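MB2760 (Mycobacterium tuberculosis, PDB 2BNG) catalyses the hydrolysis of long or bulky lipophilic epoxides, such as fatty acid and steroid epoxides, to diols, although its physiological substrates have yet to be identified. Local coordinates at residues Gly72-Ile77 against Ala94-Pro99; Gln103-Gly108 against Val126-Lys131. One frame throughout, in Å; residues are numbered along the deposited sequence.

Interaction 1: Gly72-Ile77 against Ala94-Pro99; sequences GFEVKI and ALIIGP
The carbonyl oxygen of A94 is gripped twice by the strand 72-77. The amide of E74 donates to it in the carbonyl plane, N to O 3.0 Å and nearly straight at 166°, and the CA-H of F73 closes on it with CA 3.4 Å from the same oxygen. G72 O is likewise met twice, by the amide of I96, here tilted from the carbonyl plane, and by the CA-H of L95 at longer range. Two further bonds run from G72 N to I96 O (2.8 Å) and from A94 N to E74 O (3.0 Å). G72 and I96, like E74 and A94, therefore form hydrogen-bonded antiparallel pairs, with F73 and L95 as the non-hydrogen-bonded pair between them. On the face carrying F73 and L95, the CD2 methyl of L95 meets the phenyl edge near the ring plane, 3.5 Å from CD1 of F73. The other face holds E74, A94 and I96. CB of E74 lies beside CB of A94, and the E74 chain, extended beyond CG (chi2 174°), carries its carboxylate across the I96 side chain, where OE2 is 3.8 Å from CD1. That carboxylate is paired beyond strand 86-97, in a salt bridge from OE1 to R101 on strand 100-113. A94 directly follows D93, assigned as the proton donor of the active site. The pairing belongs to the open end of the antiparallel hairpin of strands 72-83 and 86-97, at the outer margin, within this chain, of the curved mixed sheet of the limonene-1,2-epoxide hydrolase (NTF2-like) fold.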
ATOM      1  N   GLY C  72      39.154 -16.387  12.223  1.00 38.27           N
ATOM      2  CA  GLY C  72      37.967 -15.965  11.484  1.00 37.45           C
ATOM      3  C   GLY C  72      38.254 -14.686  10.716  1.00 36.85           C
ATOM      4  O   GLY C  72      39.167 -13.924  11.073  1.00 36.81           O
ATOM      5  N   PHE C  73      37.484 -14.442   9.659  1.00 36.02           N
ATOM      6  CA  PHE C  73      37.626 -13.207   8.908  1.00 35.70           C
ATOM      7  C   PHE C  73      36.326 -12.435   8.892  1.00 35.05           C
ATOM      8  O   PHE C  73      35.265 -13.026   8.793  1.00 34.92           O
ATOM      9  CB  PHE C  73      38.078 -13.477   7.454  1.00 36.13           C
ATOM     10  CG  PHE C  73      39.163 -14.529   7.325  1.00 37.57           C
ATOM     11  CD1 PHE C  73      40.424 -14.314   7.857  1.00 39.26           C
ATOM     12  CD2 PHE C  73      38.919 -15.720   6.637  1.00 40.13           C
ATOM     13  CE1 PHE C  73      41.426 -15.273   7.727  1.00 40.92           C
ATOM     14  CE2 PHE C  73      39.916 -16.699   6.501  1.00 40.35           C
ATOM     15  CZ  PHE C  73      41.168 -16.471   7.049  1.00 40.15           C
ATOM     16  N   GLU C  74      36.427 -11.114   8.997  1.00 34.96           N
ATOM     17  CA  GLU C  74      35.320 -10.232   8.657  1.00 36.10           C
ATOM     18  C   GLU C  74      35.734  -9.251   7.555  1.00 35.36           C
ATOM     19  O   GLU C  74      36.909  -8.834   7.455  1.00 35.25           O
ATOM     20  CB  GLU C  74      34.754  -9.521   9.884  1.00 36.34           C
ATOM     21  CG  GLU C  74      33.945 -10.462  10.800  1.00 39.00           C
ATOM     22  CD  GLU C  74      33.496  -9.813  12.101  1.00 42.62           C
ATOM     23  OE1 GLU C  74      33.450  -8.560  12.188  1.00 46.05           O
ATOM     24  OE2 GLU C  74      33.170 -10.556  13.054  1.00 46.10           O
ATOM     25  N   VAL C  75      34.778  -8.927   6.694  1.00 34.90           N
ATOM     26  CA  VAL C  75      35.041  -8.042   5.584  1.00 33.99           C
ATOM     27  C   VAL C  75      33.858  -7.121   5.439  1.00 34.04           C
ATOM     28  O   VAL C  75      32.717  -7.542   5.372  1.00 34.49           O
ATOM     29  CB  VAL C  75      35.299  -8.794   4.255  1.00 34.08           C
ATOM     30  CG1 VAL C  75      35.611  -7.792   3.130  1.00 33.49           C
ATOM     31  CG2 VAL C  75      36.463  -9.801   4.405  1.00 33.80           C
ATOM     32  N   LYS C  76      34.142  -5.838   5.431  1.00 33.63           N
ATOM     33  CA  LYS C  76      33.131  -4.867   5.188  1.00 33.58           C
ATOM     34  C   LYS C  76      33.644  -4.041   4.010  1.00 32.79           C
ATOM     35  O   LYS C  76      34.718  -3.431   4.086  1.00 32.15           O
ATOM     36  CB  LYS C  76      32.919  -4.071   6.468  1.00 34.15           C
ATOM     37  CG  LYS C  76      32.133  -2.817   6.341  1.00 36.83           C
ATOM     38  CD  LYS C  76      30.736  -3.038   5.969  1.00 41.24           C
ATOM     39  CE  LYS C  76      29.904  -1.836   6.430  1.00 44.86           C
ATOM     40  NZ  LYS C  76      28.983  -1.325   5.426  1.00 45.79           N
ATOM     41  N   ILE C  77      32.900  -4.086   2.900  1.00 32.22           N
ATOM     42  CA  ILE C  77      33.272  -3.354   1.692  1.00 31.30           C
ATOM     43  C   ILE C  77      32.566  -2.006   1.729  1.00 31.60           C
ATOM     44  O   ILE C  77      31.346  -1.960   1.766  1.00 32.29           O
ATOM     45  CB  ILE C  77      32.879  -4.147   0.394  1.00 31.69           C
ATOM     46  CG1 ILE C  77      33.416  -5.595   0.442  1.00 30.31           C
ATOM     47  CG2 ILE C  77      33.359  -3.385  -0.868  1.00 30.99           C
ATOM     48  CD1 ILE C  77      32.856  -6.535  -0.673  1.00 30.79           C
ATOM     49  N   ALA C  94      38.826  -7.678   9.426  1.00 28.29           N
ATOM     50  CA  ALA C  94      39.184  -8.051  10.782  1.00 29.56           C
ATOM     51  C   ALA C  94      39.660  -9.495  10.804  1.00 30.26           C
ATOM     52  O   ALA C  94      39.046 -10.346  10.170  1.00 29.67           O
ATOM     53  CB  ALA C  94      37.992  -7.867  11.702  1.00 29.66           C
ATOM     54  N   LEU C  95      40.763  -9.757  11.510  1.00 31.55           N
ATOM     55  CA  LEU C  95      41.171 -11.132  11.811  1.00 33.05           C
ATOM     56  C   LEU C  95      40.833 -11.406  13.269  1.00 34.42           C
ATOM     57  O   LEU C  95      41.100 -10.574  14.140  1.00 35.89           O
ATOM     58  CB  LEU C  95      42.658 -11.387  11.518  1.00 33.37           C
ATOM     59  CG  LEU C  95      43.192 -11.027  10.111  1.00 34.57           C
ATOM     60  CD1 LEU C  95      44.712 -11.194  10.083  1.00 35.58           C
ATOM     61  CD2 LEU C  95      42.539 -11.810   8.969  1.00 33.39           C
ATOM     62  N   ILE C  96      40.219 -12.559  13.524  1.00 34.65           N
ATOM     63  CA  ILE C  96      39.758 -12.942  14.853  1.00 35.61           C
ATOM     64  C   ILE C  96      40.437 -14.229  15.224  1.00 36.68           C
ATOM     65  O   ILE C  96      40.306 -15.213  14.511  1.00 36.95           O
ATOM     66  CB  ILE C  96      38.227 -13.252  14.886  1.00 35.84           C
ATOM     67  CG1 ILE C  96      37.455 -12.413  13.840  1.00 35.32           C
ATOM     68  CG2 ILE C  96      37.697 -13.250  16.302  1.00 34.26           C
ATOM     69  CD1 ILE C  96      36.664 -11.295  14.235  1.00 37.35           C
ATOM     70  N   ILE C  97      41.152 -14.220  16.343  1.00 37.93           N
ATOM     71  CA  ILE C  97      41.808 -15.398  16.882  1.00 38.85           C
ATOM     72  C   ILE C  97      41.336 -15.477  18.324  1.00 40.19           C
ATOM     73  O   ILE C  97      41.788 -14.704  19.185  1.00 40.90           O
ATOM     74  CB  ILE C  97      43.350 -15.271  16.796  1.00 39.66           C
ATOM     75  CG1 ILE C  97      43.784 -15.039  15.344  1.00 38.83           C
ATOM     76  CG2 ILE C  97      44.052 -16.523  17.356  1.00 40.26           C
ATOM     77  CD1 ILE C  97      44.950 -14.127  15.203  1.00 39.72           C
ATOM     78  N   GLY C  98      40.393 -16.391  18.575  1.00 40.28           N
ATOM     79  CA  GLY C  98      39.674 -16.450  19.837  1.00 40.83           C
ATOM     80  C   GLY C  98      39.088 -15.092  20.205  1.00 41.15           C
ATOM     81  O   GLY C  98      38.316 -14.507  19.415  1.00 40.11           O
ATOM     82  N   PRO C  99      39.474 -14.555  21.392  1.00 42.18           N
ATOM     83  CA  PRO C  99      38.889 -13.291  21.872  1.00 41.97           C
ATOM     84  C   PRO C  99      39.641 -12.073  21.351  1.00 41.11           C
ATOM     85  O   PRO C  99      39.202 -10.950  21.582  1.00 41.40           O
ATOM     86  CB  PRO C  99      39.041 -13.384  23.390  1.00 43.60           C
ATOM     87  CG  PRO C  99      40.312 -14.245  23.595  1.00 44.44           C
ATOM     88  CD  PRO C  99      40.480 -15.103  22.337  1.00 43.39           C
TER

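Interaction 2: Gln103-Gly108 against Val126-Lys131; sequences QFWVCG and VYDMFK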
ATOM      1  N   GLN C 103      41.538  -5.291  13.692  1.00 32.12           N
ATOM      2  CA  GLN C 103      40.799  -4.657  12.626  1.00 31.88           C
ATOM      3  C   GLN C 103      41.645  -3.577  11.955  1.00 31.35           C
ATOM      4  O   GLN C 103      42.344  -2.812  12.632  1.00 32.80           O
ATOM      5  CB  GLN C 103      39.526  -4.055  13.221  1.00 32.57           C
ATOM      6  CG  GLN C 103      38.466  -3.664  12.230  1.00 33.73           C
ATOM      7  CD  GLN C 103      37.120  -3.477  12.917  1.00 36.08           C
ATOM      8  OE1 GLN C 103      36.591  -4.392  13.474  1.00 34.99           O
ATOM      9  NE2 GLN C 103      36.591  -2.296  12.892  1.00 34.27           N
ATOM     10  N   PHE C 104      41.562  -3.499  10.634  1.00 29.64           N
ATOM     11  CA  PHE C 104      42.455  -2.648   9.853  1.00 29.03           C
ATOM     12  C   PHE C 104      41.818  -2.382   8.485  1.00 28.37           C
ATOM     13  O   PHE C 104      40.980  -3.187   8.025  1.00 28.54           O
ATOM     14  CB  PHE C 104      43.840  -3.328   9.676  1.00 28.52           C
ATOM     15  CG  PHE C 104      43.764  -4.763   9.173  1.00 27.82           C
ATOM     16  CD1 PHE C 104      43.884  -5.044   7.825  1.00 27.91           C
ATOM     17  CD2 PHE C 104      43.579  -5.831  10.058  1.00 27.97           C
ATOM     18  CE1 PHE C 104      43.825  -6.374   7.356  1.00 28.70           C
ATOM     19  CE2 PHE C 104      43.494  -7.145   9.595  1.00 27.18           C
ATOM     20  CZ  PHE C 104      43.613  -7.417   8.242  1.00 27.41           C
ATOM     21  N   TRP C 105      42.213  -1.294   7.822  1.00 27.25           N
ATOM     22  CA  TRP C 105      41.731  -1.068   6.482  1.00 26.70           C
ATOM     23  C   TRP C 105      42.502  -1.927   5.468  1.00 26.43           C
ATOM     24  O   TRP C 105      43.684  -2.249   5.678  1.00 25.87           O
ATOM     25  CB  TRP C 105      41.770   0.414   6.132  1.00 26.78           C
ATOM     26  CG  TRP C 105      43.175   1.088   6.084  1.00 28.05           C
ATOM     27  CD1 TRP C 105      43.690   1.972   7.007  1.00 28.27           C
ATOM     28  CD2 TRP C 105      44.177   0.979   5.043  1.00 27.27           C
ATOM     29  NE1 TRP C 105      44.941   2.404   6.618  1.00 28.34           N
ATOM     30  CE2 TRP C 105      45.261   1.822   5.417  1.00 27.82           C
ATOM     31  CE3 TRP C 105      44.250   0.285   3.824  1.00 27.30           C
ATOM     32  CZ2 TRP C 105      46.416   1.959   4.633  1.00 26.63           C
ATOM     33  CZ3 TRP C 105      45.410   0.438   3.029  1.00 26.35           C
ATOM     34  CH2 TRP C 105      46.474   1.257   3.458  1.00 26.91           C
ATOM     35  N   VAL C 106      41.809  -2.318   4.396  1.00 26.07           N
ATOM     36  CA  VAL C 106      42.432  -2.974   3.244  1.00 25.44           C
ATOM     37  C   VAL C 106      41.839  -2.398   1.959  1.00 25.77           C
ATOM     38  O   VAL C 106      40.614  -2.189   1.856  1.00 25.41           O
ATOM     39  CB  VAL C 106      42.170  -4.483   3.207  1.00 24.92           C
ATOM     40  CG1 VAL C 106      42.889  -5.111   2.002  1.00 24.89           C
ATOM     41  CG2 VAL C 106      42.615  -5.140   4.496  1.00 24.62           C
ATOM     42  N   CYS C 107      42.721  -2.144   0.996  1.00 25.75           N
ATOM     43  CA  CYS C 107      42.322  -1.918  -0.379  1.00 26.46           C
ATOM     44  C   CYS C 107      42.737  -3.169  -1.182  1.00 26.76           C
ATOM     45  O   CYS C 107      43.899  -3.548  -1.197  1.00 27.16           O
ATOM     46  CB  CYS C 107      42.949  -0.621  -0.922  1.00 26.64           C
ATOM     47  SG  CYS C 107      42.243   0.900  -0.096  1.00 28.38           S
ATOM     48  N   GLY C 108      41.774  -3.828  -1.808  1.00 26.52           N
ATOM     49  CA  GLY C 108      42.064  -4.993  -2.603  1.00 27.50           C
ATOM     50  C   GLY C 108      41.814  -4.724  -4.059  1.00 28.45           C
ATOM     51  O   GLY C 108      40.829  -4.053  -4.421  1.00 29.29           O
ATOM     52  N   VAL C 126      51.275  -1.323   7.830  1.00 32.61           N
ATOM     53  CA  VAL C 126      51.705  -1.982   9.070  1.00 33.67           C
ATOM     54  C   VAL C 126      51.381  -1.105  10.264  1.00 34.21           C
ATOM     55  O   VAL C 126      51.081  -1.609  11.338  1.00 34.72           O
ATOM     56  CB  VAL C 126      53.223  -2.397   9.106  1.00 34.76           C
ATOM     57  CG1 VAL C 126      53.582  -3.269   7.909  1.00 33.84           C
ATOM     58  CG2 VAL C 126      54.114  -1.180   9.140  1.00 36.41           C
ATOM     59  N   TYR C 127      51.433   0.205  10.075  1.00 34.55           N
ATOM     60  CA  TYR C 127      51.113   1.105  11.169  1.00 36.14           C
ATOM     61  C   TYR C 127      49.642   0.973  11.649  1.00 35.02           C
ATOM     62  O   TYR C 127      49.366   0.777  12.844  1.00 34.80           O
ATOM     63  CB  TYR C 127      51.463   2.521  10.756  1.00 37.98           C
ATOM     64  CG  TYR C 127      51.037   3.604  11.704  1.00 40.44           C
ATOM     65  CD1 TYR C 127      51.557   3.688  12.996  1.00 42.37           C
ATOM     66  CD2 TYR C 127      50.132   4.573  11.289  1.00 42.36           C
ATOM     67  CE1 TYR C 127      51.167   4.709  13.861  1.00 44.29           C
ATOM     68  CE2 TYR C 127      49.742   5.608  12.133  1.00 44.40           C
ATOM     69  CZ  TYR C 127      50.259   5.662  13.421  1.00 45.18           C
ATOM     70  OH  TYR C 127      49.867   6.678  14.257  1.00 47.55           O
ATOM     71  N   ASP C 128      48.719   1.061  10.692  1.00 33.40           N
ATOM     72  CA  ASP C 128      47.309   0.853  10.931  1.00 32.90           C
ATOM     73  C   ASP C 128      47.067  -0.511  11.553  1.00 33.02           C
ATOM     74  O   ASP C 128      46.249  -0.630  12.448  1.00 33.54           O
ATOM     75  CB  ASP C 128      46.538   0.984   9.616  1.00 31.91           C
ATOM     76  CG  ASP C 128      45.059   0.778   9.791  1.00 30.83           C
ATOM     77  OD1 ASP C 128      44.425   1.603  10.456  1.00 33.46           O
ATOM     78  OD2 ASP C 128      44.513  -0.199   9.267  1.00 28.34           O
HETATM   79  N   MSE C 129      47.790  -1.526  11.086  1.00 33.01           N
HETATM   80  CA  MSE C 129      47.666  -2.876  11.611  1.00 33.67           C
HETATM   81  C   MSE C 129      48.172  -2.954  13.047  1.00 34.78           C
HETATM   82  O   MSE C 129      47.578  -3.615  13.906  1.00 34.94           O
HETATM   83  CB  MSE C 129      48.444  -3.863  10.742  1.00 33.45           C
HETATM   84  CG  MSE C 129      48.422  -5.282  11.297  1.00 35.08           C
HETATM   85 SE   MSE C 129      47.085  -6.200  10.438  0.43 38.06          SE
HETATM   86  CE  MSE C 129      47.890  -5.844   8.554  1.00 31.53           C
ATOM     87  N   PHE C 130      49.293  -2.296  13.293  1.00 36.07           N
ATOM     88  CA  PHE C 130      49.880  -2.258  14.618  1.00 37.58           C
ATOM     89  C   PHE C 130      48.910  -1.574  15.591  1.00 38.22           C
ATOM     90  O   PHE C 130      48.690  -2.052  16.715  1.00 38.53           O
ATOM     91  CB  PHE C 130      51.252  -1.569  14.593  1.00 38.63           C
ATOM     92  CG  PHE C 130      51.910  -1.499  15.937  1.00 41.38           C
ATOM     93  CD1 PHE C 130      52.350  -2.662  16.581  1.00 43.57           C
ATOM     94  CD2 PHE C 130      52.062  -0.279  16.584  1.00 43.48           C
ATOM     95  CE1 PHE C 130      52.948  -2.596  17.866  1.00 46.53           C
ATOM     96  CE2 PHE C 130      52.656  -0.200  17.848  1.00 45.92           C
ATOM     97  CZ  PHE C 130      53.100  -1.355  18.495  1.00 46.29           C
ATOM     98  N   LYS C 131      48.290  -0.486  15.140  1.00 38.06           N
ATOM     99  CA  LYS C 131      47.244   0.175  15.921  1.00 38.88           C
ATOM    100  C   LYS C 131      46.040  -0.718  16.167  1.00 38.06           C
ATOM    101  O   LYS C 131      45.445  -0.671  17.248  1.00 39.03           O
ATOM    102  CB  LYS C 131      46.788   1.476  15.259  1.00 38.60           C
ATOM    103  CG  LYS C 131      47.740   2.632  15.481  1.00 40.23           C
ATOM    104  CD  LYS C 131      47.197   3.950  14.927  1.00 40.94           C
ATOM    105  CE  LYS C 131      46.915   3.857  13.433  1.00 40.51           C
ATOM    106  NZ  LYS C 131      46.151   5.043  12.977  1.00 41.14           N
TER
HETATM  107  O   HOH W   1      45.721  -1.309   7.157  1.00 22.42           O
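D128 and W105 lie across each other, the carboxylate turned 28° from the indole plane and its CG 3.3 Å from CD1 of the ring. OD2 reaches past the ring to the main chain, where the amide of W105 donates to its syn side, N to OD2 2.9 Å, the donor standing 20° out of the carboxylate plane. A water 2.7 Å from OD2 donates to it and to W105 O, and sits over the centre of one indole face. Strand and helix thus share a partly buried polar bridge where the helix 126-139 begins and packs against the strand 100-113 of the NTF2-like sheet, its first turn running roughly antiparallel to the strand. Beside this bridge, F104 and the selenomethionine M129 point the same way. SE lies over one phenyl face, 3.8 Å from the ring centroid but offset toward the rim, a Met-aromatic contact; the CE methyl stands more squarely above the ring, 4.2 Å from the centroid, in a CH-pi contact. Bends at chi2 (97°) and chi3 fold the M129 chain over the ring. F104 also touches D93, the likely proton donor, while Y123 of the second subunit meets the W105 indole edge-to-face.

How the interactions relate
Both interactions are built on one sheet, in which strands 86-97 and 100-113 are neighbours. Interaction 1 pairs strand with strand near the sheet margin and is a surface contact, carried mainly by backbone bonds with light side-chain packing. Interaction 2 sets a helix against a strand, is partly buried, and rests on side chains: a carboxylate, a water and a selenium over a phenyl ring. They meet where L95 packs on F104 and A94 on Q103, so the neighbouring strands 86-97 and 100-113 bring the two contacts into direct touch. D93 lies near both, whereas the second subunit reaches interaction 2 and leaves the segments of interaction 1 untouched.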